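RNA-dependent RNA Polymerase (Bombyx mori cytoplasmic polyhedrosis virus, PDB 6TZ0) catalyses RNA-templated RNA synthesis, transcribing the viral double-stranded genome into plus strands and copying packaged plus strands into minus strands. Local coordinates at residues I315-A318 and L319-K323; G220-T223 and H224-I228; T286-P289 and H290-S294; Y257-A260 and L261-G265. All coordinates share one frame; numbering follows the deposited sequence.

Contact 1: residues I315-A318 and L319-K323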
ATOM      1  N   ILE A 315     -14.112  -2.800  35.472  1.00 38.12           N
ATOM      2  CA  ILE A 315     -14.002  -4.088  34.788  1.00 38.12           C
ATOM      3  C   ILE A 315     -14.427  -5.234  35.703  1.00 38.12           C
ATOM      4  O   ILE A 315     -15.114  -6.161  35.264  1.00 38.12           O
ATOM      5  CB  ILE A 315     -12.576  -4.274  34.234  1.00 38.12           C
ATOM      6  CG1 ILE A 315     -12.333  -3.301  33.083  1.00 38.12           C
ATOM      7  CG2 ILE A 315     -12.319  -5.696  33.762  1.00 38.12           C
ATOM      8  CD1 ILE A 315     -10.918  -3.264  32.635  1.00 38.12           C
ATOM      9  N   ASN A 316     -14.070  -5.178  36.990  1.00 38.59           N
ATOM     10  CA  ASN A 316     -14.510  -6.234  37.905  1.00 38.59           C
ATOM     11  C   ASN A 316     -16.018  -6.176  38.138  1.00 38.59           C
ATOM     12  O   ASN A 316     -16.673  -7.216  38.293  1.00 38.59           O
ATOM     13  CB  ASN A 316     -13.757  -6.142  39.227  1.00 38.59           C
ATOM     14  CG  ASN A 316     -12.293  -6.440  39.072  1.00 38.59           C
ATOM     15  OD1 ASN A 316     -11.907  -7.279  38.268  1.00 38.59           O
ATOM     16  ND2 ASN A 316     -11.466  -5.774  39.863  1.00 38.59           N
ATOM     17  N   ARG A 317     -16.581  -4.964  38.132  1.00 41.17           N
ATOM     18  CA  ARG A 317     -18.029  -4.777  38.143  1.00 41.17           C
ATOM     19  C   ARG A 317     -18.690  -5.417  36.928  1.00 41.17           C
ATOM     20  O   ARG A 317     -19.748  -6.044  37.045  1.00 41.17           O
ATOM     21  CB  ARG A 317     -18.331  -3.283  38.190  1.00 41.17           C
ATOM     22  CG  ARG A 317     -19.781  -2.922  38.270  1.00 41.17           C
ATOM     23  CD  ARG A 317     -19.940  -1.420  38.348  1.00 41.17           C
ATOM     24  NE  ARG A 317     -21.342  -1.041  38.407  1.00 41.17           N
ATOM     25  CZ  ARG A 317     -22.037  -0.966  39.534  1.00 41.17           C
ATOM     26  NH1 ARG A 317     -23.314  -0.627  39.505  1.00 41.17           N
ATOM     27  NH2 ARG A 317     -21.458  -1.241  40.692  1.00 41.17           N
ATOM     28  N   ALA A 318     -18.078  -5.267  35.752  1.00 37.02           N
ATOM     29  CA  ALA A 318     -18.611  -5.890  34.542  1.00 37.02           C
ATOM     30  C   ALA A 318     -18.459  -7.407  34.574  1.00 37.02           C
ATOM     31  O   ALA A 318     -19.291  -8.129  34.015  1.00 37.02           O
ATOM     32  CB  ALA A 318     -17.915  -5.316  33.313  1.00 37.02           C
ATOM     33  N   LEU A 319     -17.389  -7.902  35.198  1.00 38.45           N
ATOM     34  CA  LEU A 319     -17.212  -9.339  35.394  1.00 38.45           C
ATOM     35  C   LEU A 319     -18.297  -9.917  36.291  1.00 38.45           C
ATOM     36  O   LEU A 319     -18.746 -11.048  36.084  1.00 38.45           O
ATOM     37  CB  LEU A 319     -15.835  -9.627  35.993  1.00 38.45           C
ATOM     38  CG  LEU A 319     -14.638 -10.046  35.141  1.00 38.45           C
ATOM     39  CD1 LEU A 319     -14.910 -11.418  34.600  1.00 38.45           C
ATOM     40  CD2 LEU A 319     -14.347  -9.092  34.010  1.00 38.45           C
ATOM     41  N   ARG A 320     -18.729  -9.161  37.301  1.00 40.90           N
ATOM     42  CA  ARG A 320     -19.668  -9.730  38.262  1.00 40.90           C
ATOM     43  C   ARG A 320     -21.121  -9.544  37.836  1.00 40.90           C
ATOM     44  O   ARG A 320     -21.909 -10.492  37.891  1.00 40.90           O
ATOM     45  CB  ARG A 320     -19.433  -9.125  39.640  1.00 40.90           C
ATOM     46  CG  ARG A 320     -18.090  -9.489  40.217  1.00 40.90           C
ATOM     47  CD  ARG A 320     -18.038 -10.968  40.516  1.00 40.90           C
ATOM     48  NE  ARG A 320     -16.796 -11.354  41.173  1.00 40.90           N
ATOM     49  CZ  ARG A 320     -16.493 -12.602  41.511  1.00 40.90           C
ATOM     50  NH1 ARG A 320     -15.341 -12.872  42.109  1.00 40.90           N
ATOM     51  NH2 ARG A 320     -17.347 -13.583  41.253  1.00 40.90           N
ATOM     52  N   LEU A 321     -21.501  -8.343  37.406  1.00 40.51           N
ATOM     53  CA  LEU A 321     -22.907  -7.980  37.274  1.00 40.51           C
ATOM     54  C   LEU A 321     -23.496  -8.300  35.904  1.00 40.51           C
ATOM     55  O   LEU A 321     -24.571  -7.793  35.573  1.00 40.51           O
ATOM     56  CB  LEU A 321     -23.101  -6.497  37.582  1.00 40.51           C
ATOM     57  CG  LEU A 321     -22.847  -6.048  39.016  1.00 40.51           C
ATOM     58  CD1 LEU A 321     -23.019  -4.551  39.123  1.00 40.51           C
ATOM     59  CD2 LEU A 321     -23.780  -6.760  39.968  1.00 40.51           C
ATOM     60  N   SER A 322     -22.833  -9.126  35.108  1.00 38.46           N
ATOM     61  CA  SER A 322     -23.341  -9.516  33.801  1.00 38.46           C
ATOM     62  C   SER A 322     -24.048 -10.859  33.911  1.00 38.46           C
ATOM     63  O   SER A 322     -23.544 -11.783  34.560  1.00 38.46           O
ATOM     64  CB  SER A 322     -22.212  -9.581  32.776  1.00 38.46           C
ATOM     65  OG  SER A 322     -21.269 -10.575  33.125  1.00 38.46           O
ATOM     66  N   LYS A 323     -25.222 -10.958  33.291  1.00 37.14           N
ATOM     67  CA  LYS A 323     -26.036 -12.161  33.345  1.00 37.14           C
ATOM     68  C   LYS A 323     -26.423 -12.704  31.983  1.00 37.14           C
ATOM     69  O   LYS A 323     -26.671 -13.903  31.865  1.00 37.14           O
ATOM     70  CB  LYS A 323     -27.321 -11.915  34.148  1.00 37.14           C
ATOM     71  CG  LYS A 323     -27.134 -11.919  35.651  1.00 37.14           C
ATOM     72  CD  LYS A 323     -26.864 -10.533  36.196  1.00 37.14           C
ATOM     73  CE  LYS A 323     -26.808 -10.550  37.709  1.00 37.14           C
ATOM     74  NZ  LYS A 323     -25.647 -11.358  38.183  1.00 37.14           N
TER
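The guanidinium of R317 carries the methyl CD1 of L321 over one of its faces: the methyl stands 3.7 Å above the plane and over its centre, rather than at an edge. The same methyl also meets the aliphatic part of the arginine, with R317 CG and L321 CD1 3.7 Å apart; one methyl thus bridges CG and the guanidinium. The arginine's torsions bring this about. R317 leaves the helix with CG opposite its own backbone N (chi1 -177°) and stays extended as far as NE, while chi4 of 87° turns the flat group broadside to the leucine. The carboxylate of D59 is a long, weak ion-pair partner of R317 NE.

Two residues earlier in the same helix, I315 and L319 lie side by side and point the same way, their methyls I315 CG2 and L319 CD2 meeting at 4.0 Å. Main-chain bonds set this i, i+4 spacing: L319 N donates to I315 O, R320 N to N316 O, and L321 N to R317 O at 2.9 Å. The last of these is nearly straight, with 163° at the hydrogen. L321 is the first residue to leave helical angles, and S322 OG reaches back to A318 O in a weak bond.

This is the C-terminal end of helix 309-320. A318, L321 and S322 pack on helix 325-339, through Y331, D327 and V328, while L319 rests on E259 and N263 and S322 on V264, all of helix 257-264.

Contact 2: residues G220-T223 and H224-I228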
ATOM      1  N   GLY A 220     -25.445   6.234  23.139  1.00 34.95           N
ATOM      2  CA  GLY A 220     -26.015   5.291  24.070  1.00 34.95           C
ATOM      3  C   GLY A 220     -25.039   4.275  24.609  1.00 34.95           C
ATOM      4  O   GLY A 220     -25.456   3.341  25.299  1.00 34.95           O
ATOM      5  N   ILE A 221     -23.752   4.427  24.310  1.00 34.54           N
ATOM      6  CA  ILE A 221     -22.743   3.488  24.781  1.00 34.54           C
ATOM      7  C   ILE A 221     -22.301   3.836  26.196  1.00 34.54           C
ATOM      8  O   ILE A 221     -22.230   2.969  27.074  1.00 34.54           O
ATOM      9  CB  ILE A 221     -21.562   3.471  23.797  1.00 34.54           C
ATOM     10  CG1 ILE A 221     -22.032   2.940  22.444  1.00 34.54           C
ATOM     11  CG2 ILE A 221     -20.405   2.656  24.336  1.00 34.54           C
ATOM     12  CD1 ILE A 221     -21.066   3.172  21.337  1.00 34.54           C
ATOM     13  N   LEU A 222     -22.011   5.104  26.447  1.00 35.66           N
ATOM     14  CA  LEU A 222     -21.621   5.561  27.769  1.00 35.66           C
ATOM     15  C   LEU A 222     -22.749   6.357  28.401  1.00 35.66           C
ATOM     16  O   LEU A 222     -23.435   7.125  27.725  1.00 35.66           O
ATOM     17  CB  LEU A 222     -20.363   6.422  27.714  1.00 35.66           C
ATOM     18  CG  LEU A 222     -19.052   5.751  27.333  1.00 35.66           C
ATOM     19  CD1 LEU A 222     -17.968   6.797  27.249  1.00 35.66           C
ATOM     20  CD2 LEU A 222     -18.684   4.694  28.341  1.00 35.66           C
ATOM     21  N   THR A 223     -22.940   6.161  29.698  1.00 37.67           N
ATOM     22  CA  THR A 223     -23.814   7.018  30.479  1.00 37.67           C
ATOM     23  C   THR A 223     -22.985   8.187  31.008  1.00 37.67           C
ATOM     24  O   THR A 223     -21.830   8.376  30.621  1.00 37.67           O
ATOM     25  CB  THR A 223     -24.487   6.214  31.587  1.00 37.67           C
ATOM     26  OG1 THR A 223     -23.500   5.717  32.495  1.00 37.67           O
ATOM     27  CG2 THR A 223     -25.233   5.042  30.993  1.00 37.67           C
ATOM     28  N   HIS A 224     -23.558   8.995  31.898  1.00 37.60           N
ATOM     29  CA  HIS A 224     -22.813  10.143  32.405  1.00 37.60           C
ATOM     30  C   HIS A 224     -21.775   9.729  33.441  1.00 37.60           C
ATOM     31  O   HIS A 224     -20.662  10.271  33.463  1.00 37.60           O
ATOM     32  CB  HIS A 224     -23.778  11.181  32.971  1.00 37.60           C
ATOM     33  CG  HIS A 224     -24.641  11.823  31.934  1.00 37.60           C
ATOM     34  ND1 HIS A 224     -24.167  12.766  31.051  1.00 37.60           N
ATOM     35  CD2 HIS A 224     -25.946  11.645  31.624  1.00 37.60           C
ATOM     36  CE1 HIS A 224     -25.142  13.150  30.250  1.00 37.60           C
ATOM     37  NE2 HIS A 224     -26.233  12.484  30.575  1.00 37.60           N
ATOM     38  N   VAL A 225     -22.106   8.745  34.275  1.00 37.47           N
ATOM     39  CA  VAL A 225     -21.151   8.265  35.265  1.00 37.47           C
ATOM     40  C   VAL A 225     -20.033   7.493  34.576  1.00 37.47           C
ATOM     41  O   VAL A 225     -18.859   7.563  34.970  1.00 37.47           O
ATOM     42  CB  VAL A 225     -21.875   7.395  36.305  1.00 37.47           C
ATOM     43  CG1 VAL A 225     -21.048   7.281  37.553  1.00 37.47           C
ATOM     44  CG2 VAL A 225     -23.255   7.916  36.588  1.00 37.47           C
ATOM     45  N   GLU A 226     -20.378   6.762  33.518  1.00 36.94           N
ATOM     46  CA  GLU A 226     -19.364   6.097  32.718  1.00 36.94           C
ATOM     47  C   GLU A 226     -18.503   7.093  31.954  1.00 36.94           C
ATOM     48  O   GLU A 226     -17.326   6.821  31.705  1.00 36.94           O
ATOM     49  CB  GLU A 226     -20.030   5.111  31.768  1.00 36.94           C
ATOM     50  CG  GLU A 226     -20.592   3.891  32.462  1.00 36.94           C
ATOM     51  CD  GLU A 226     -21.291   2.959  31.508  1.00 36.94           C
ATOM     52  OE1 GLU A 226     -21.527   3.364  30.357  1.00 36.94           O
ATOM     53  OE2 GLU A 226     -21.585   1.814  31.901  1.00 36.94           O
ATOM     54  N   SER A 227     -19.053   8.260  31.612  1.00 35.18           N
ATOM     55  CA  SER A 227     -18.228   9.309  31.024  1.00 35.18           C
ATOM     56  C   SER A 227     -17.258   9.885  32.039  1.00 35.18           C
ATOM     57  O   SER A 227     -16.140  10.268  31.671  1.00 35.18           O
ATOM     58  CB  SER A 227     -19.099  10.421  30.456  1.00 35.18           C
ATOM     59  OG  SER A 227     -19.739  11.152  31.479  1.00 35.18           O
ATOM     60  N   ILE A 228     -17.665   9.950  33.312  1.00 35.84           N
ATOM     61  CA  ILE A 228     -16.737  10.336  34.374  1.00 35.84           C
ATOM     62  C   ILE A 228     -15.583   9.348  34.459  1.00 35.84           C
ATOM     63  O   ILE A 228     -14.414   9.745  34.524  1.00 35.84           O
ATOM     64  CB  ILE A 228     -17.468  10.441  35.721  1.00 35.84           C
ATOM     65  CG1 ILE A 228     -18.525  11.519  35.670  1.00 35.84           C
ATOM     66  CG2 ILE A 228     -16.507  10.755  36.837  1.00 35.84           C
ATOM     67  CD1 ILE A 228     -19.384  11.492  36.852  1.00 35.84           C
TER
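T223 and E226 form a capping box at the start of helix 224-237, each side chain bonded to the other's main chain. The side-chain acceptor E226 OE1 takes T223 N at 3.2 Å with 157° at the hydrogen; the donor comes from above the carboxylate plane, 39° out of it. The return bond, from E226 N to T223 OG1, is weak at 3.4 Å, although straight. T223 is the N-cap residue, and chi1 of 63° places OG1 between its own N and carbonyl carbon, on the side of the E226 amide. The glutamate chain runs extended beyond CG to reach back to the cap.

Both polar ends have further partners in the chain. T223 OG1 bonds to the backbone O of E58, E226 OE2 to the hydroxyl of Y314, and E226 OE1 to S60 OG, which also bonds to I221 O. Several bonds thus hold the carboxylate within a buried setting and tie the cap to the end of strand 54-58, to S60 beyond it and to helix 309-320.

Among main-chain bonds, S227 N donates to T223 O at 3.0 Å and begins the helical pattern. Just upstream, G220, with positive phi, closes helix 206-218 in a Schellman motif; a short loop then leads to T223.

Apolar contact comes from L222, which crosses the glutamate stem: its CD2 lies 3.7 Å from E226 CB and equally far from E226 OE1.

Contact 3: residues T286-P289 and H290-S294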
ATOM      1  N   THR A 286     -21.648 -21.230  27.678  1.00 36.07           N
ATOM      2  CA  THR A 286     -20.596 -20.306  27.282  1.00 36.07           C
ATOM      3  C   THR A 286     -19.355 -20.459  28.142  1.00 36.07           C
ATOM      4  O   THR A 286     -18.496 -19.576  28.148  1.00 36.07           O
ATOM      5  CB  THR A 286     -21.093 -18.861  27.323  1.00 36.07           C
ATOM      6  OG1 THR A 286     -21.550 -18.537  28.641  1.00 36.07           O
ATOM      7  CG2 THR A 286     -22.210 -18.650  26.330  1.00 36.07           C
ATOM      8  N   SER A 287     -19.258 -21.558  28.879  1.00 36.34           N
ATOM      9  CA  SER A 287     -18.040 -21.867  29.606  1.00 36.34           C
ATOM     10  C   SER A 287     -16.931 -22.230  28.629  1.00 36.34           C
ATOM     11  O   SER A 287     -17.193 -22.688  27.517  1.00 36.34           O
ATOM     12  CB  SER A 287     -18.287 -23.009  30.583  1.00 36.34           C
ATOM     13  OG  SER A 287     -18.623 -24.194  29.892  1.00 36.34           O
ATOM     14  N   GLU A 288     -15.694 -22.027  29.044  1.00 36.92           N
ATOM     15  CA  GLU A 288     -14.529 -22.172  28.189  1.00 36.92           C
ATOM     16  C   GLU A 288     -13.739 -23.419  28.560  1.00 36.92           C
ATOM     17  O   GLU A 288     -13.852 -23.923  29.681  1.00 36.92           O
ATOM     18  CB  GLU A 288     -13.641 -20.927  28.312  1.00 36.92           C
ATOM     19  CG  GLU A 288     -14.302 -19.641  27.850  1.00 36.92           C
ATOM     20  CD  GLU A 288     -14.593 -19.613  26.366  1.00 36.92           C
ATOM     21  OE1 GLU A 288     -13.819 -20.206  25.590  1.00 36.92           O
ATOM     22  OE2 GLU A 288     -15.600 -18.993  25.973  1.00 36.92           O
ATOM     23  N   PRO A 289     -12.942 -23.963  27.638  1.00 37.95           N
ATOM     24  CA  PRO A 289     -12.082 -25.103  27.979  1.00 37.95           C
ATOM     25  C   PRO A 289     -10.959 -24.698  28.921  1.00 37.95           C
ATOM     26  O   PRO A 289     -10.713 -23.520  29.178  1.00 37.95           O
ATOM     27  CB  PRO A 289     -11.536 -25.551  26.625  1.00 37.95           C
ATOM     28  CG  PRO A 289     -12.508 -25.049  25.640  1.00 37.95           C
ATOM     29  CD  PRO A 289     -12.992 -23.752  26.179  1.00 37.95           C
ATOM     30  N   HIS A 290     -10.254 -25.710  29.429  1.00 38.53           N
ATOM     31  CA  HIS A 290      -9.335 -25.488  30.540  1.00 38.53           C
ATOM     32  C   HIS A 290      -8.059 -24.779  30.114  1.00 38.53           C
ATOM     33  O   HIS A 290      -7.419 -24.121  30.939  1.00 38.53           O
ATOM     34  CB  HIS A 290      -8.993 -26.818  31.212  1.00 38.53           C
ATOM     35  CG  HIS A 290      -8.230 -27.759  30.338  1.00 38.53           C
ATOM     36  ND1 HIS A 290      -6.855 -27.756  30.267  1.00 38.53           N
ATOM     37  CD2 HIS A 290      -8.648 -28.728  29.491  1.00 38.53           C
ATOM     38  CE1 HIS A 290      -6.459 -28.684  29.415  1.00 38.53           C
ATOM     39  NE2 HIS A 290      -7.527 -29.288  28.930  1.00 38.53           N
ATOM     40  N   PHE A 291      -7.668 -24.898  28.849  1.00 37.16           N
ATOM     41  CA  PHE A 291      -6.510 -24.168  28.352  1.00 37.16           C
ATOM     42  C   PHE A 291      -6.816 -22.700  28.090  1.00 37.16           C
ATOM     43  O   PHE A 291      -5.887 -21.905  27.919  1.00 37.16           O
ATOM     44  CB  PHE A 291      -5.956 -24.847  27.094  1.00 37.16           C
ATOM     45  CG  PHE A 291      -6.988 -25.138  26.036  1.00 37.16           C
ATOM     46  CD1 PHE A 291      -7.329 -24.189  25.087  1.00 37.16           C
ATOM     47  CD2 PHE A 291      -7.607 -26.377  25.983  1.00 37.16           C
ATOM     48  CE1 PHE A 291      -8.277 -24.466  24.118  1.00 37.16           C
ATOM     49  CE2 PHE A 291      -8.543 -26.659  25.015  1.00 37.16           C
ATOM     50  CZ  PHE A 291      -8.881 -25.702  24.083  1.00 37.16           C
ATOM     51  N   VAL A 292      -8.092 -22.329  28.056  1.00 37.87           N
ATOM     52  CA  VAL A 292      -8.476 -20.927  27.993  1.00 37.87           C
ATOM     53  C   VAL A 292      -8.548 -20.333  29.393  1.00 37.87           C
ATOM     54  O   VAL A 292      -8.110 -19.202  29.627  1.00 37.87           O
ATOM     55  CB  VAL A 292      -9.810 -20.800  27.240  1.00 37.87           C
ATOM     56  CG1 VAL A 292     -10.330 -19.391  27.279  1.00 37.87           C
ATOM     57  CG2 VAL A 292      -9.635 -21.250  25.812  1.00 37.87           C
ATOM     58  N   SER A 293      -9.052 -21.104  30.357  1.00 39.96           N
ATOM     59  CA  SER A 293      -9.159 -20.647  31.737  1.00 39.96           C
ATOM     60  C   SER A 293      -7.815 -20.541  32.446  1.00 39.96           C
ATOM     61  O   SER A 293      -7.765 -19.991  33.549  1.00 39.96           O
ATOM     62  CB  SER A 293     -10.081 -21.579  32.521  1.00 39.96           C
ATOM     63  OG  SER A 293     -11.406 -21.503  32.036  1.00 39.96           O
ATOM     64  N   SER A 294      -6.738 -21.059  31.859  1.00 41.08           N
ATOM     65  CA  SER A 294      -5.415 -20.868  32.435  1.00 41.08           C
ATOM     66  C   SER A 294      -4.847 -19.494  32.110  1.00 41.08           C
ATOM     67  O   SER A 294      -4.005 -18.983  32.856  1.00 41.08           O
ATOM     68  CB  SER A 294      -4.472 -21.961  31.945  1.00 41.08           C
ATOM     69  OG  SER A 294      -4.283 -21.867  30.547  1.00 41.08           O
TER
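P289 lies against one face of the F291 ring, two residues further on. Its CB stands over the ring, offset toward the rim, 3.9 Å from the F291 centroid and 27° off the normal, which makes this a CH-pi contact. The nearest ring atom is F291 CE2, 3.6 Å from P289 CB. With chi1 of 50°, F291 CG sits between its own N and carbonyl carbon, and this folds the ring back over the proline. The H290 ring, in turn, has F291 CD2 over one face, toward the rim.

E288 and V292 meet on another side of the turn: V292 CG1 approaches E288 CB at 3.8 Å, and the stem of the glutamate bends at chi2 (-66°), keeping its OE1 near the same methyl. The carboxylate is also held from outside, OE1 accepting from the backbone N of Q717.

The backbone evidence for a short helical turn is that P289 O takes two amides. S293 N, 3.2 Å away, lies in the carbonyl plane, whereas V292 N, at 3.1 Å, comes from well above it. The helix of about 290-293 is only weakly bonded.

Residues 286-289 link strand 278-285 to this turn, and helix 295-306 follows. E288 and V292 both pack on Q258 of helix 257-264, and F291 stacks on the ring of H694, from helix 690-705 in the polymerase domain.

Contact 4: residues Y257-A260 and L261-G265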
ATOM      1  N   TYR A 257     -13.453  -9.764  28.278  1.00 34.12           N
ATOM      2  CA  TYR A 257     -14.824 -10.124  27.927  1.00 34.12           C
ATOM      3  C   TYR A 257     -14.990 -11.621  27.766  1.00 34.12           C
ATOM      4  O   TYR A 257     -16.096 -12.134  27.952  1.00 34.12           O
ATOM      5  CB  TYR A 257     -15.265  -9.409  26.648  1.00 34.12           C
ATOM      6  CG  TYR A 257     -14.685  -9.951  25.362  1.00 34.12           C
ATOM      7  CD1 TYR A 257     -13.420  -9.580  24.941  1.00 34.12           C
ATOM      8  CD2 TYR A 257     -15.433 -10.783  24.533  1.00 34.12           C
ATOM      9  CE1 TYR A 257     -12.897 -10.055  23.762  1.00 34.12           C
ATOM     10  CE2 TYR A 257     -14.915 -11.264  23.354  1.00 34.12           C
ATOM     11  CZ  TYR A 257     -13.646 -10.895  22.974  1.00 34.12           C
ATOM     12  OH  TYR A 257     -13.125 -11.367  21.794  1.00 34.12           O
ATOM     13  N   GLN A 258     -13.906 -12.327  27.462  1.00 35.21           N
ATOM     14  CA  GLN A 258     -13.956 -13.775  27.364  1.00 35.21           C
ATOM     15  C   GLN A 258     -14.177 -14.405  28.733  1.00 35.21           C
ATOM     16  O   GLN A 258     -14.977 -15.336  28.872  1.00 35.21           O
ATOM     17  CB  GLN A 258     -12.667 -14.266  26.716  1.00 35.21           C
ATOM     18  CG  GLN A 258     -12.655 -15.699  26.295  1.00 35.21           C
ATOM     19  CD  GLN A 258     -11.405 -16.027  25.532  1.00 35.21           C
ATOM     20  OE1 GLN A 258     -10.507 -15.200  25.417  1.00 35.21           O
ATOM     21  NE2 GLN A 258     -11.348 -17.217  24.975  1.00 35.21           N
ATOM     22  N   GLU A 259     -13.526 -13.869  29.767  1.00 37.54           N
ATOM     23  CA  GLU A 259     -13.774 -14.332  31.129  1.00 37.54           C
ATOM     24  C   GLU A 259     -15.164 -13.950  31.615  1.00 37.54           C
ATOM     25  O   GLU A 259     -15.809 -14.733  32.326  1.00 37.54           O
ATOM     26  CB  GLU A 259     -12.715 -13.767  32.068  1.00 37.54           C
ATOM     27  CG  GLU A 259     -12.819 -14.258  33.489  1.00 37.54           C
ATOM     28  CD  GLU A 259     -11.749 -13.678  34.373  1.00 37.54           C
ATOM     29  OE1 GLU A 259     -10.912 -12.910  33.858  1.00 37.54           O
ATOM     30  OE2 GLU A 259     -11.747 -13.978  35.583  1.00 37.54           O
ATOM     31  N   ALA A 260     -15.639 -12.761  31.237  1.00 35.38           N
ATOM     32  CA  ALA A 260     -16.994 -12.356  31.604  1.00 35.38           C
ATOM     33  C   ALA A 260     -18.042 -13.269  30.977  1.00 35.38           C
ATOM     34  O   ALA A 260     -18.979 -13.713  31.653  1.00 35.38           O
ATOM     35  CB  ALA A 260     -17.236 -10.908  31.191  1.00 35.38           C
ATOM     36  N   LEU A 261     -17.871 -13.592  29.698  1.00 33.33           N
ATOM     37  CA  LEU A 261     -18.803 -14.460  28.999  1.00 33.33           C
ATOM     38  C   LEU A 261     -18.686 -15.904  29.469  1.00 33.33           C
ATOM     39  O   LEU A 261     -19.667 -16.650  29.404  1.00 33.33           O
ATOM     40  CB  LEU A 261     -18.555 -14.351  27.498  1.00 33.33           C
ATOM     41  CG  LEU A 261     -19.596 -14.862  26.512  1.00 33.33           C
ATOM     42  CD1 LEU A 261     -20.853 -14.016  26.586  1.00 33.33           C
ATOM     43  CD2 LEU A 261     -19.008 -14.806  25.138  1.00 33.33           C
ATOM     44  N   HIS A 262     -17.503 -16.307  29.943  1.00 34.79           N
ATOM     45  CA  HIS A 262     -17.362 -17.577  30.649  1.00 34.79           C
ATOM     46  C   HIS A 262     -18.202 -17.608  31.919  1.00 34.79           C
ATOM     47  O   HIS A 262     -18.936 -18.570  32.165  1.00 34.79           O
ATOM     48  CB  HIS A 262     -15.897 -17.826  30.986  1.00 34.79           C
ATOM     49  CG  HIS A 262     -15.681 -18.968  31.928  1.00 34.79           C
ATOM     50  ND1 HIS A 262     -15.823 -20.283  31.552  1.00 34.79           N
ATOM     51  CD2 HIS A 262     -15.336 -18.987  33.235  1.00 34.79           C
ATOM     52  CE1 HIS A 262     -15.575 -21.065  32.585  1.00 34.79           C
ATOM     53  NE2 HIS A 262     -15.274 -20.303  33.619  1.00 34.79           N
ATOM     54  N   ASN A 263     -18.108 -16.561  32.740  1.00 35.05           N
ATOM     55  CA  ASN A 263     -18.867 -16.543  33.988  1.00 35.05           C
ATOM     56  C   ASN A 263     -20.359 -16.309  33.793  1.00 35.05           C
ATOM     57  O   ASN A 263     -21.112 -16.492  34.753  1.00 35.05           O
ATOM     58  CB  ASN A 263     -18.310 -15.497  34.950  1.00 35.05           C
ATOM     59  CG  ASN A 263     -17.036 -15.949  35.626  1.00 35.05           C
ATOM     60  OD1 ASN A 263     -16.910 -17.104  36.023  1.00 35.05           O
ATOM     61  ND2 ASN A 263     -16.090 -15.039  35.772  1.00 35.05           N
ATOM     62  N   VAL A 264     -20.803 -15.894  32.601  1.00 34.68           N
ATOM     63  CA  VAL A 264     -22.242 -15.843  32.321  1.00 34.68           C
ATOM     64  C   VAL A 264     -22.862 -17.235  32.387  1.00 34.68           C
ATOM     65  O   VAL A 264     -23.898 -17.439  33.028  1.00 34.68           O
ATOM     66  CB  VAL A 264     -22.505 -15.161  30.966  1.00 34.68           C
ATOM     67  CG1 VAL A 264     -23.939 -15.368  30.518  1.00 34.68           C
ATOM     68  CG2 VAL A 264     -22.259 -13.691  31.094  1.00 34.68           C
ATOM     69  N   GLY A 265     -22.233 -18.217  31.746  1.00 35.85           N
ATOM     70  CA  GLY A 265     -22.660 -19.597  31.846  1.00 35.85           C
ATOM     71  C   GLY A 265     -23.606 -20.076  30.772  1.00 35.85           C
ATOM     72  O   GLY A 265     -23.305 -21.076  30.114  1.00 35.85           O
TER
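E259 and N263, four residues apart, run side by side from the helix and point the same way, E259 CG and N263 ND2 4.1 Å apart. Their carboxylate and amide planes are turned 53° against each other. Beneath them, N263 N bonds to E259 O at 3.0 Å, close to straight at the hydrogen. L261 and H262 are anchored in the same manner: L261 N meets Y257 O at 2.9 Å and H262 N meets Q258 O at 2.9 Å. The last amide, V264 N, closes on A260 O at 3.0 Å, but its angle falls to 130°. V264 CG2 also lies near A260 O.

These four i to i+4 bonds span helix 257-264, two turns long, which ends where G265 turns to positive phi and leads directly into strand 266-272.

The polar ends then engage a second shell. E259 extends fully, with CG opposite its backbone N (chi1 -176°), and its OE2 forms a salt bridge with R300 NE of helix 295-306, a charge pairing that would be expected to favour the ionised carboxylate in its buried position. H262 ND1 accepts from the backbone N of E288, which fixes one side of the imidazole, and the carbonyl of L261 accepts from T286 OG1. On another face of the helix, A260 and V264 both lean on V328 of helix 325-339, and Y257 meets the ring of Y332 with the planes oblique, its side chain about 11 Å from that of D547, a magnesium-binding residue.

Helix 257-264 connects most of the group. Contact 4 lies about 9 Å from contact 1 and about 10 Å from contact 3, centre to centre, and touches both. Toward contact 1 the joint is van der Waals packing, with L319 CD1 3.7 Å from E259 CG; toward contact 3 it includes probable hydrogen bonds, T286 N lying 3.0 Å from G265 O. Contacts 1 and 3 do not touch, their nearest atoms being about 8 Å apart. Contact 2 stands about 16 Å from contact 1, centre to centre, although helix 309-320, which carries contact 1, reaches contact 2 through Y314. Contact 4 alone nears an annotated site, the magnesium-binding D547; no metal is modelled on this chain.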